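Side-chain contacts in sulfide-quinone reductase (Aquifex aeolicus, PDB 3HYW), which oxidises hydrogen sulfide with the help of FAD and a quinone, probably building polysulfide on its active-site cysteines until it is released, typically as cyclooctasulfur: residues A[52-55]-A[56-59]; A[130-133]-A[134-138]; A[166-169]-A[170-174]. All coordinates share one frame; numbering follows the deposited sequence.

Contact 1 (A[52-55]-A[56-59]); sequences WRKF and EDIS
The carbonyl oxygen of Phe-55 is gripped by two donors that reach it from opposite faces of its carbonyl plane. Ser-59 OG donates to Phe-55 O at 2.6 Å, and Ile-58 N donates to the same Phe-55 O at 3.1 Å. The serine hydroxyl owes its place to a chi1 of 54°, which sets OG between the backbone N and the carbonyl carbon, directed back at the turn. The same side chain lies over one face of the Phe-55 ring: Ser-59 CB sits 4.0 Å from the ring centroid in a CH-pi contact, while Tyr-38 meets that ring edge-to-face.

One residue earlier the turn closes again, with Asp-57 N bonded to Lys-54 O at 3.0 Å. The side chains of Lys-54 and Asp-57 run side by side, and a water stitches this edge by accepting from Lys-54 N and donating to Asp-57 OD2. Lys-54 NZ remains 5.2 Å from Asp-57 OD2, too far for a salt bridge, though the opposite charges may still attract.

Arg-53 and Ile-58 cross at about a right angle, Arg-53 CD resting 4.0 Å from Ile-58 CG2. The guanidinium group is tied to Trp-52 O and forms a salt bridge with Glu-386. Successive i to i+3 backbone bonds of this kind are the signature of a 3-10 turn, which here leads from helix 45-50 into strand 59-61, the side chain of Ile-58 stopping about 9 Å short of the bound FAD.

Contact 2 (A[130-133]-A[134-138]); sequences LETQ and KKLQE
Lys-134 N bonds to Leu-130 O at 3.2 Å, one rung of the i to i+4 ladder that defines the alpha-helix, here the middle of helix 126-141. The next rungs follow in step. Lys-135 N donates to Glu-131 O at 3.2 Å, and Leu-136 N to Thr-132 O at 2.9 Å; a weak bond from Gln-137 N to Gln-133 O continues the series. Weak i to i+3 bonds accompany it, since Thr-132 O also receives Lys-135 N and Gln-133 O also receives Leu-136 N.

The buried side of the helix makes its apolar contacts chiefly with outside partners. The side chains of Thr-132 and Leu-136 are only loosely in touch, with 4.3 Å between Thr-132 CG2 and Leu-136 CD1, but both pack against Phe-163 of helix 158-173 and Phe-247 of strand 247-255. The buried hydroxyl of Thr-132 is bonded to Ser-122 O and to His-128 O.

The lysines use their aliphatic carbons against the backbone while their ends lead away. In Lys-134, CG stands beside its own backbone N (chi1 -63°), and this brings Lys-134 CG to 3.4 Å from Leu-130 O. On the buried side, Leu-136 CG lies 3.5 Å from Thr-132 O.

Contact 3 (A[166-169]-A[170-174]); sequences MLHY and ELKKR
His-168 and Lys-172, one helical turn apart, lie side by side and point the same way, Lys-172 CD approaching His-168 NE2 obliquely at 3.9 Å. In both residues CG stands opposite the backbone N (chi1 165° in His-168, -153° in Lys-172), and with the lysine extended beyond CG the two run together. A water in the plane of the ring, at its edge, joins the two ends: it lies 2.8 Å from His-168 NE2 and accepts from Lys-172 NZ. The other ring nitrogen, ND1, is bonded to Arg-177, so both nitrogens have partners that would fix the ring's rotation. Lys-172 also lies next to a sulfate ion and packs on Glu-368 of a second subunit.

Leu-167 and Leu-171 meet on another side, where Leu-167 CG touches Leu-171 CD1 at 3.9 Å. Their first torsions differ: CG of Leu-167 lies opposite its backbone N, whereas in Leu-171 it lies beside it, and Leu-171 CG comes within 3.2 Å of Leu-167 O. Regular i to i+4 bonds, from Glu-170 N to Met-166 O through Lys-173 N to Tyr-169 O, mark the last turns of alpha-helix 158-173, the crossover of a beta-alpha-beta unit between adjacent parallel strands 146-150 and 182-185. Leu-167 packs on Val-146 and Ile-148 of the first strand and on Leu-136 of helix 126-141.

Lys-173 CD lies obliquely to the Tyr-169 ring, a loose 4.4 Å from Tyr-169 CE2. Glu-170 bends at chi2 (70°), and its OE2 receives Arg-174 NE at 2.8 Å in a salt bridge that uses the anti lone pair. Its second oxygen, OE1, accepts from Trp-52 NE1, while the Arg-174 guanidinium makes a cation-pi contact with Tyr-140.

How the contacts relate
From the N terminus the three contacts follow in series, none nesting in or crossing another, and each closes only a local turn. Contact 1 tightens a turn in the loop from helix 45-50 to strand 59-61; contacts 2 and 3 each belong to a single helix, 126-141 and 158-173. Contacts 1 and 2 stay apart, with nearest atoms about 5 Å from each other. Contact 3 links to both. Trp-52 CH2 packs on Tyr-169 CD2 at 3.6 Å, and Leu-136 CD2 meets Leu-167 CD1 at 3.6 Å where the two helices pack. Helix 158-173 is thereby held by the 52-59 loop on the one hand and by helix 126-141 on the other.

Contact 1 (A[52-55]-A[56-59])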
loop_
_atom_site.group_PDB
_atom_site.type_symbol
_atom_site.label_atom_id
_atom_site.label_comp_id
_atom_site.label_asym_id
_atom_site.label_seq_id
_atom_site.Cartn_x
_atom_site.Cartn_y
_atom_site.Cartn_z
ATOM N N TRP A 52 17.822 28.328 5.768
ATOM C CA TRP A 52 16.502 28.927 5.913
ATOM C C TRP A 52 16.353 29.640 7.260
ATOM O O TRP A 52 15.302 30.210 7.550
ATOM C CB TRP A 52 15.402 27.874 5.738
ATOM C CG TRP A 52 15.354 27.218 4.368
ATOM C CD1 TRP A 52 16.049 27.585 3.246
ATOM C CD2 TRP A 52 14.538 26.106 3.984
ATOM N NE1 TRP A 52 15.734 26.755 2.196
ATOM C CE2 TRP A 52 14.802 25.842 2.620
ATOM C CE3 TRP A 52 13.612 25.300 4.665
ATOM C CZ2 TRP A 52 14.174 24.807 1.920
ATOM C CZ3 TRP A 52 12.985 24.275 3.965
ATOM C CH2 TRP A 52 13.272 24.037 2.606
ATOM N N ARG A 53 17.402 29.582 8.080
ATOM C CA ARG A 53 17.448 30.296 9.353
ATOM C C ARG A 53 18.821 30.922 9.548
ATOM O O ARG A 53 19.813 30.423 9.016
ATOM C CB ARG A 53 17.184 29.354 10.540
ATOM C CG ARG A 53 15.828 28.676 10.568
ATOM C CD ARG A 53 14.657 29.638 10.767
ATOM N NE ARG A 53 13.448 28.871 11.053
ATOM C CZ ARG A 53 12.629 28.363 10.133
ATOM N NH1 ARG A 53 11.569 27.659 10.518
ATOM N NH2 ARG A 53 12.865 28.549 8.834
ATOM N N LYS A 54 18.858 32.008 10.315
ATOM C CA LYS A 54 20.099 32.544 10.870
ATOM C C LYS A 54 20.234 31.997 12.284
ATOM O O LYS A 54 19.229 31.846 12.990
ATOM C CB LYS A 54 20.063 34.073 10.917
ATOM C CG LYS A 54 20.080 34.769 9.571
ATOM C CD LYS A 54 19.864 36.278 9.754
ATOM C CE LYS A 54 19.912 37.030 8.429
ATOM N NZ LYS A 54 18.825 36.624 7.486
ATOM N N PHE A 55 21.467 31.714 12.706
ATOM C CA PHE A 55 21.709 31.128 14.030
ATOM C C PHE A 55 21.089 31.947 15.172
ATOM O O PHE A 55 20.491 31.390 16.092
ATOM C CB PHE A 55 23.207 30.926 14.270
ATOM C CG PHE A 55 23.550 30.509 15.675
ATOM C CD1 PHE A 55 24.024 31.443 16.600
ATOM C CD2 PHE A 55 23.402 29.187 16.076
ATOM C CE1 PHE A 55 24.346 31.061 17.898
ATOM C CE2 PHE A 55 23.722 28.792 17.380
ATOM C CZ PHE A 55 24.199 29.732 18.291
ATOM N N GLU A 56 21.222 33.264 15.099
ATOM C CA GLU A 56 20.744 34.133 16.177
ATOM C C GLU A 56 19.214 34.177 16.277
ATOM O O GLU A 56 18.661 34.596 17.295
ATOM C CB GLU A 56 21.378 35.526 16.077
ATOM C CG GLU A 56 22.914 35.458 16.205
ATOM C CD GLU A 56 23.612 36.810 16.207
ATOM O OE1 GLU A 56 22.967 37.848 15.928
ATOM O OE2 GLU A 56 24.830 36.829 16.492
ATOM N N ASP A 57 18.539 33.699 15.236
ATOM C CA ASP A 57 17.078 33.635 15.228
ATOM C C ASP A 57 16.492 32.374 15.874
ATOM O O ASP A 57 15.287 32.314 16.128
ATOM C CB ASP A 57 16.562 33.770 13.798
ATOM C CG ASP A 57 16.724 35.177 13.247
ATOM O OD1 ASP A 57 16.859 36.141 14.040
ATOM O OD2 ASP A 57 16.702 35.315 12.013
ATOM N N ILE A 58 17.342 31.375 16.120
ATOM C CA ILE A 58 16.916 30.107 16.725
ATOM C C ILE A 58 17.781 29.723 17.926
ATOM O O ILE A 58 17.917 28.543 18.252
ATOM C CB ILE A 58 16.903 28.932 15.695
ATOM C CG1 ILE A 58 18.317 28.677 15.144
ATOM C CG2 ILE A 58 15.921 29.239 14.567
ATOM C CD1 ILE A 58 18.578 27.262 14.666
ATOM N N SER A 59 18.362 30.728 18.573
ATOM C CA SER A 59 19.188 30.519 19.762
ATOM C C SER A 59 18.965 31.641 20.777
ATOM O O SER A 59 18.520 32.728 20.416
ATOM C CB SER A 59 20.671 30.428 19.387
ATOM O OG SER A 59 21.076 31.553 18.624
HETATM O O HOH W 1 16.328 33.162 10.826
#

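Contact 2 (A[130-133]-A[134-138])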
loop_
_atom_site.group_PDB
_atom_site.type_symbol
_atom_site.label_atom_id
_atom_site.label_comp_id
_atom_site.label_asym_id
_atom_site.label_seq_id
_atom_site.Cartn_x
_atom_site.Cartn_y
_atom_site.Cartn_z
ATOM N N LEU A 130 25.615 24.190 10.174
ATOM C CA LEU A 130 26.241 25.279 9.423
ATOM C C LEU A 130 27.278 24.790 8.408
ATOM O O LEU A 130 27.358 25.320 7.301
ATOM C CB LEU A 130 26.830 26.329 10.370
ATOM C CG LEU A 130 25.730 27.161 11.044
ATOM C CD1 LEU A 130 26.212 27.790 12.333
ATOM C CD2 LEU A 130 25.144 28.211 10.098
ATOM N N GLU A 131 28.047 23.770 8.785
ATOM C CA GLU A 131 28.969 23.098 7.860
ATOM C C GLU A 131 28.212 22.449 6.699
ATOM O O GLU A 131 28.656 22.514 5.555
ATOM C CB GLU A 131 29.793 22.036 8.593
ATOM C CG GLU A 131 30.632 22.561 9.761
ATOM C CD GLU A 131 31.606 21.520 10.310
ATOM O OE1 GLU A 131 31.273 20.309 10.307
ATOM O OE2 GLU A 131 32.713 21.912 10.754
ATOM N N THR A 132 27.077 21.817 7.003
ATOM C CA THR A 132 26.198 21.237 5.978
ATOM C C THR A 132 25.702 22.283 4.974
ATOM O O THR A 132 25.684 22.030 3.768
ATOM C CB THR A 132 24.986 20.541 6.613
ATOM O OG1 THR A 132 25.442 19.503 7.485
ATOM C CG2 THR A 132 24.062 19.942 5.541
ATOM N N GLN A 133 25.288 23.444 5.483
ATOM C CA GLN A 133 24.846 24.555 4.643
ATOM C C GLN A 133 25.923 24.904 3.620
ATOM O O GLN A 133 25.624 25.101 2.442
ATOM C CB GLN A 133 24.482 25.776 5.505
ATOM C CG GLN A 133 23.932 26.974 4.723
ATOM C CD GLN A 133 23.575 28.173 5.611
ATOM O OE1 GLN A 133 23.147 28.025 6.767
ATOM N NE2 GLN A 133 23.736 29.370 5.059
ATOM N N LYS A 134 27.174 24.947 4.078
ATOM C CA LYS A 134 28.316 25.290 3.230
ATOM C C LYS A 134 28.561 24.260 2.129
ATOM O O LYS A 134 28.967 24.622 1.022
ATOM C CB LYS A 134 29.587 25.474 4.065
ATOM C CG LYS A 134 29.531 26.627 5.063
ATOM C CD LYS A 134 30.914 26.945 5.600
ATOM C CE LYS A 134 30.841 27.806 6.854
ATOM N NZ LYS A 134 31.968 28.801 6.907
ATOM N N LYS A 135 28.309 22.985 2.434
ATOM C CA LYS A 135 28.507 21.904 1.464
ATOM C C LYS A 135 27.354 21.794 0.473
ATOM O O LYS A 135 27.545 21.324 -0.647
ATOM C CB LYS A 135 28.752 20.568 2.166
ATOM C CG LYS A 135 30.175 20.420 2.699
ATOM C CD LYS A 135 30.411 19.072 3.373
ATOM C CE LYS A 135 30.721 17.945 2.375
ATOM N NZ LYS A 135 31.193 16.700 3.068
ATOM N N LEU A 136 26.164 22.231 0.887
ATOM C CA LEU A 136 24.996 22.257 0.003
ATOM C C LEU A 136 25.172 23.220 -1.171
ATOM O O LEU A 136 24.764 22.916 -2.298
ATOM C CB LEU A 136 23.723 22.597 0.783
ATOM C CG LEU A 136 23.028 21.443 1.512
ATOM C CD1 LEU A 136 21.904 21.963 2.385
ATOM C CD2 LEU A 136 22.499 20.417 0.526
ATOM N N GLN A 137 25.777 24.376 -0.900
ATOM C CA GLN A 137 26.062 25.371 -1.939
ATOM C C GLN A 137 26.855 24.752 -3.093
ATOM O O GLN A 137 26.595 25.046 -4.263
ATOM C CB GLN A 137 26.801 26.582 -1.349
ATOM C CG GLN A 137 25.945 27.474 -0.435
ATOM C CD GLN A 137 24.808 28.185 -1.173
ATOM O OE1 GLN A 137 23.636 28.026 -0.829
ATOM N NE2 GLN A 137 25.154 28.964 -2.197
ATOM N N GLU A 138 27.797 23.876 -2.742
ATOM C CA GLU A 138 28.623 23.130 -3.697
ATOM C C GLU A 138 27.806 22.129 -4.534
ATOM O O GLU A 138 28.130 21.867 -5.693
ATOM C CB GLU A 138 29.747 22.413 -2.937
ATOM C CG GLU A 138 30.786 21.699 -3.804
ATOM C CD GLU A 138 31.764 20.841 -2.995
ATOM O OE1 GLU A 138 31.803 20.970 -1.746
ATOM O OE2 GLU A 138 32.500 20.035 -3.616
#

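Contact 3 (A[166-169]-A[170-174])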
loop_
_atom_site.group_PDB
_atom_site.type_symbol
_atom_site.label_atom_id
_atom_site.label_comp_id
_atom_site.label_asym_id
_atom_site.label_seq_id
_atom_site.Cartn_x
_atom_site.Cartn_y
_atom_site.Cartn_z
ATOM N N MET A 166 13.082 18.662 2.434
ATOM C CA MET A 166 13.470 20.078 2.361
ATOM C C MET A 166 14.430 20.327 1.204
ATOM O O MET A 166 14.301 21.320 0.489
ATOM C CB MET A 166 14.135 20.529 3.668
ATOM C CG MET A 166 13.193 20.644 4.844
ATOM S SD MET A 166 14.034 21.233 6.331
ATOM C CE MET A 166 12.643 21.378 7.408
ATOM N N LEU A 167 15.398 19.429 1.048
ATOM C CA LEU A 167 16.370 19.516 -0.032
ATOM C C LEU A 167 15.697 19.341 -1.395
ATOM O O LEU A 167 15.961 20.111 -2.309
ATOM C CB LEU A 167 17.502 18.504 0.167
ATOM C CG LEU A 167 18.667 18.534 -0.836
ATOM C CD1 LEU A 167 19.282 19.940 -0.942
ATOM C CD2 LEU A 167 19.719 17.500 -0.475
ATOM N N HIS A 168 14.819 18.347 -1.516
ATOM C CA HIS A 168 13.982 18.188 -2.715
ATOM C C HIS A 168 13.248 19.490 -3.069
ATOM O O HIS A 168 13.242 19.918 -4.227
ATOM C CB HIS A 168 12.967 17.047 -2.532
ATOM C CG HIS A 168 11.868 17.054 -3.549
ATOM N ND1 HIS A 168 12.035 16.571 -4.829
ATOM C CD2 HIS A 168 10.592 17.509 -3.484
ATOM C CE1 HIS A 168 10.910 16.718 -5.506
ATOM N NE2 HIS A 168 10.018 17.285 -4.713
ATOM N N TYR A 169 12.620 20.097 -2.062
ATOM C CA TYR A 169 11.907 21.358 -2.216
ATOM C C TYR A 169 12.837 22.451 -2.749
ATOM O O TYR A 169 12.510 23.128 -3.724
ATOM C CB TYR A 169 11.267 21.783 -0.885
ATOM C CG TYR A 169 10.657 23.170 -0.907
ATOM C CD1 TYR A 169 9.358 23.376 -1.373
ATOM C CD2 TYR A 169 11.376 24.275 -0.455
ATOM C CE1 TYR A 169 8.794 24.655 -1.399
ATOM C CE2 TYR A 169 10.815 25.560 -0.473
ATOM C CZ TYR A 169 9.529 25.735 -0.942
ATOM O OH TYR A 169 8.980 26.994 -0.959
ATOM N N GLU A 170 13.999 22.597 -2.113
ATOM C CA GLU A 170 14.997 23.594 -2.506
ATOM C C GLU A 170 15.486 23.395 -3.940
ATOM O O GLU A 170 15.597 24.358 -4.701
ATOM C CB GLU A 170 16.180 23.575 -1.529
ATOM C CG GLU A 170 17.304 24.571 -1.840
ATOM C CD GLU A 170 16.915 26.031 -1.611
ATOM O OE1 GLU A 170 16.059 26.312 -0.739
ATOM O OE2 GLU A 170 17.483 26.900 -2.306
ATOM N N LEU A 171 15.773 22.143 -4.302
ATOM C CA LEU A 171 16.249 21.815 -5.645
ATOM C C LEU A 171 15.192 22.125 -6.703
ATOM O O LEU A 171 15.516 22.617 -7.783
ATOM C CB LEU A 171 16.702 20.348 -5.723
ATOM C CG LEU A 171 17.879 19.940 -4.817
ATOM C CD1 LEU A 171 18.011 18.426 -4.701
ATOM C CD2 LEU A 171 19.192 20.561 -5.290
ATOM N N LYS A 172 13.931 21.849 -6.375
ATOM C CA LYS A 172 12.805 22.173 -7.248
ATOM C C LYS A 172 12.604 23.691 -7.360
ATOM O O LYS A 172 12.200 24.197 -8.410
ATOM C CB LYS A 172 11.538 21.488 -6.736
ATOM C CG LYS A 172 10.498 21.196 -7.808
ATOM C CD LYS A 172 9.446 20.223 -7.289
ATOM C CE LYS A 172 8.185 20.299 -8.134
ATOM N NZ LYS A 172 7.198 19.238 -7.779
ATOM N N LYS A 173 12.899 24.404 -6.273
ATOM C CA LYS A 173 12.885 25.869 -6.251
ATOM C C LYS A 173 13.956 26.421 -7.202
ATOM O O LYS A 173 13.704 27.361 -7.960
ATOM C CB LYS A 173 13.102 26.368 -4.811
ATOM C CG LYS A 173 13.036 27.875 -4.610
ATOM C CD LYS A 173 13.153 28.240 -3.128
ATOM C CE LYS A 173 13.370 29.740 -2.926
ATOM N NZ LYS A 173 12.394 30.579 -3.696
ATOM N N ARG A 174 15.137 25.809 -7.162
ATOM C CA ARG A 174 16.265 26.205 -7.999
ATOM C C ARG A 174 16.156 25.644 -9.425
ATOM O O ARG A 174 16.973 25.967 -10.294
ATOM C CB ARG A 174 17.583 25.769 -7.346
ATOM C CG ARG A 174 17.934 26.541 -6.075
ATOM C CD ARG A 174 19.109 25.911 -5.340
ATOM N NE ARG A 174 19.524 26.702 -4.181
ATOM C CZ ARG A 174 20.488 27.624 -4.192
ATOM N NH1 ARG A 174 21.165 27.882 -5.303
ATOM N NH2 ARG A 174 20.782 28.285 -3.079
HETATM O O HOH W 2 7.371 18.193 -4.779
#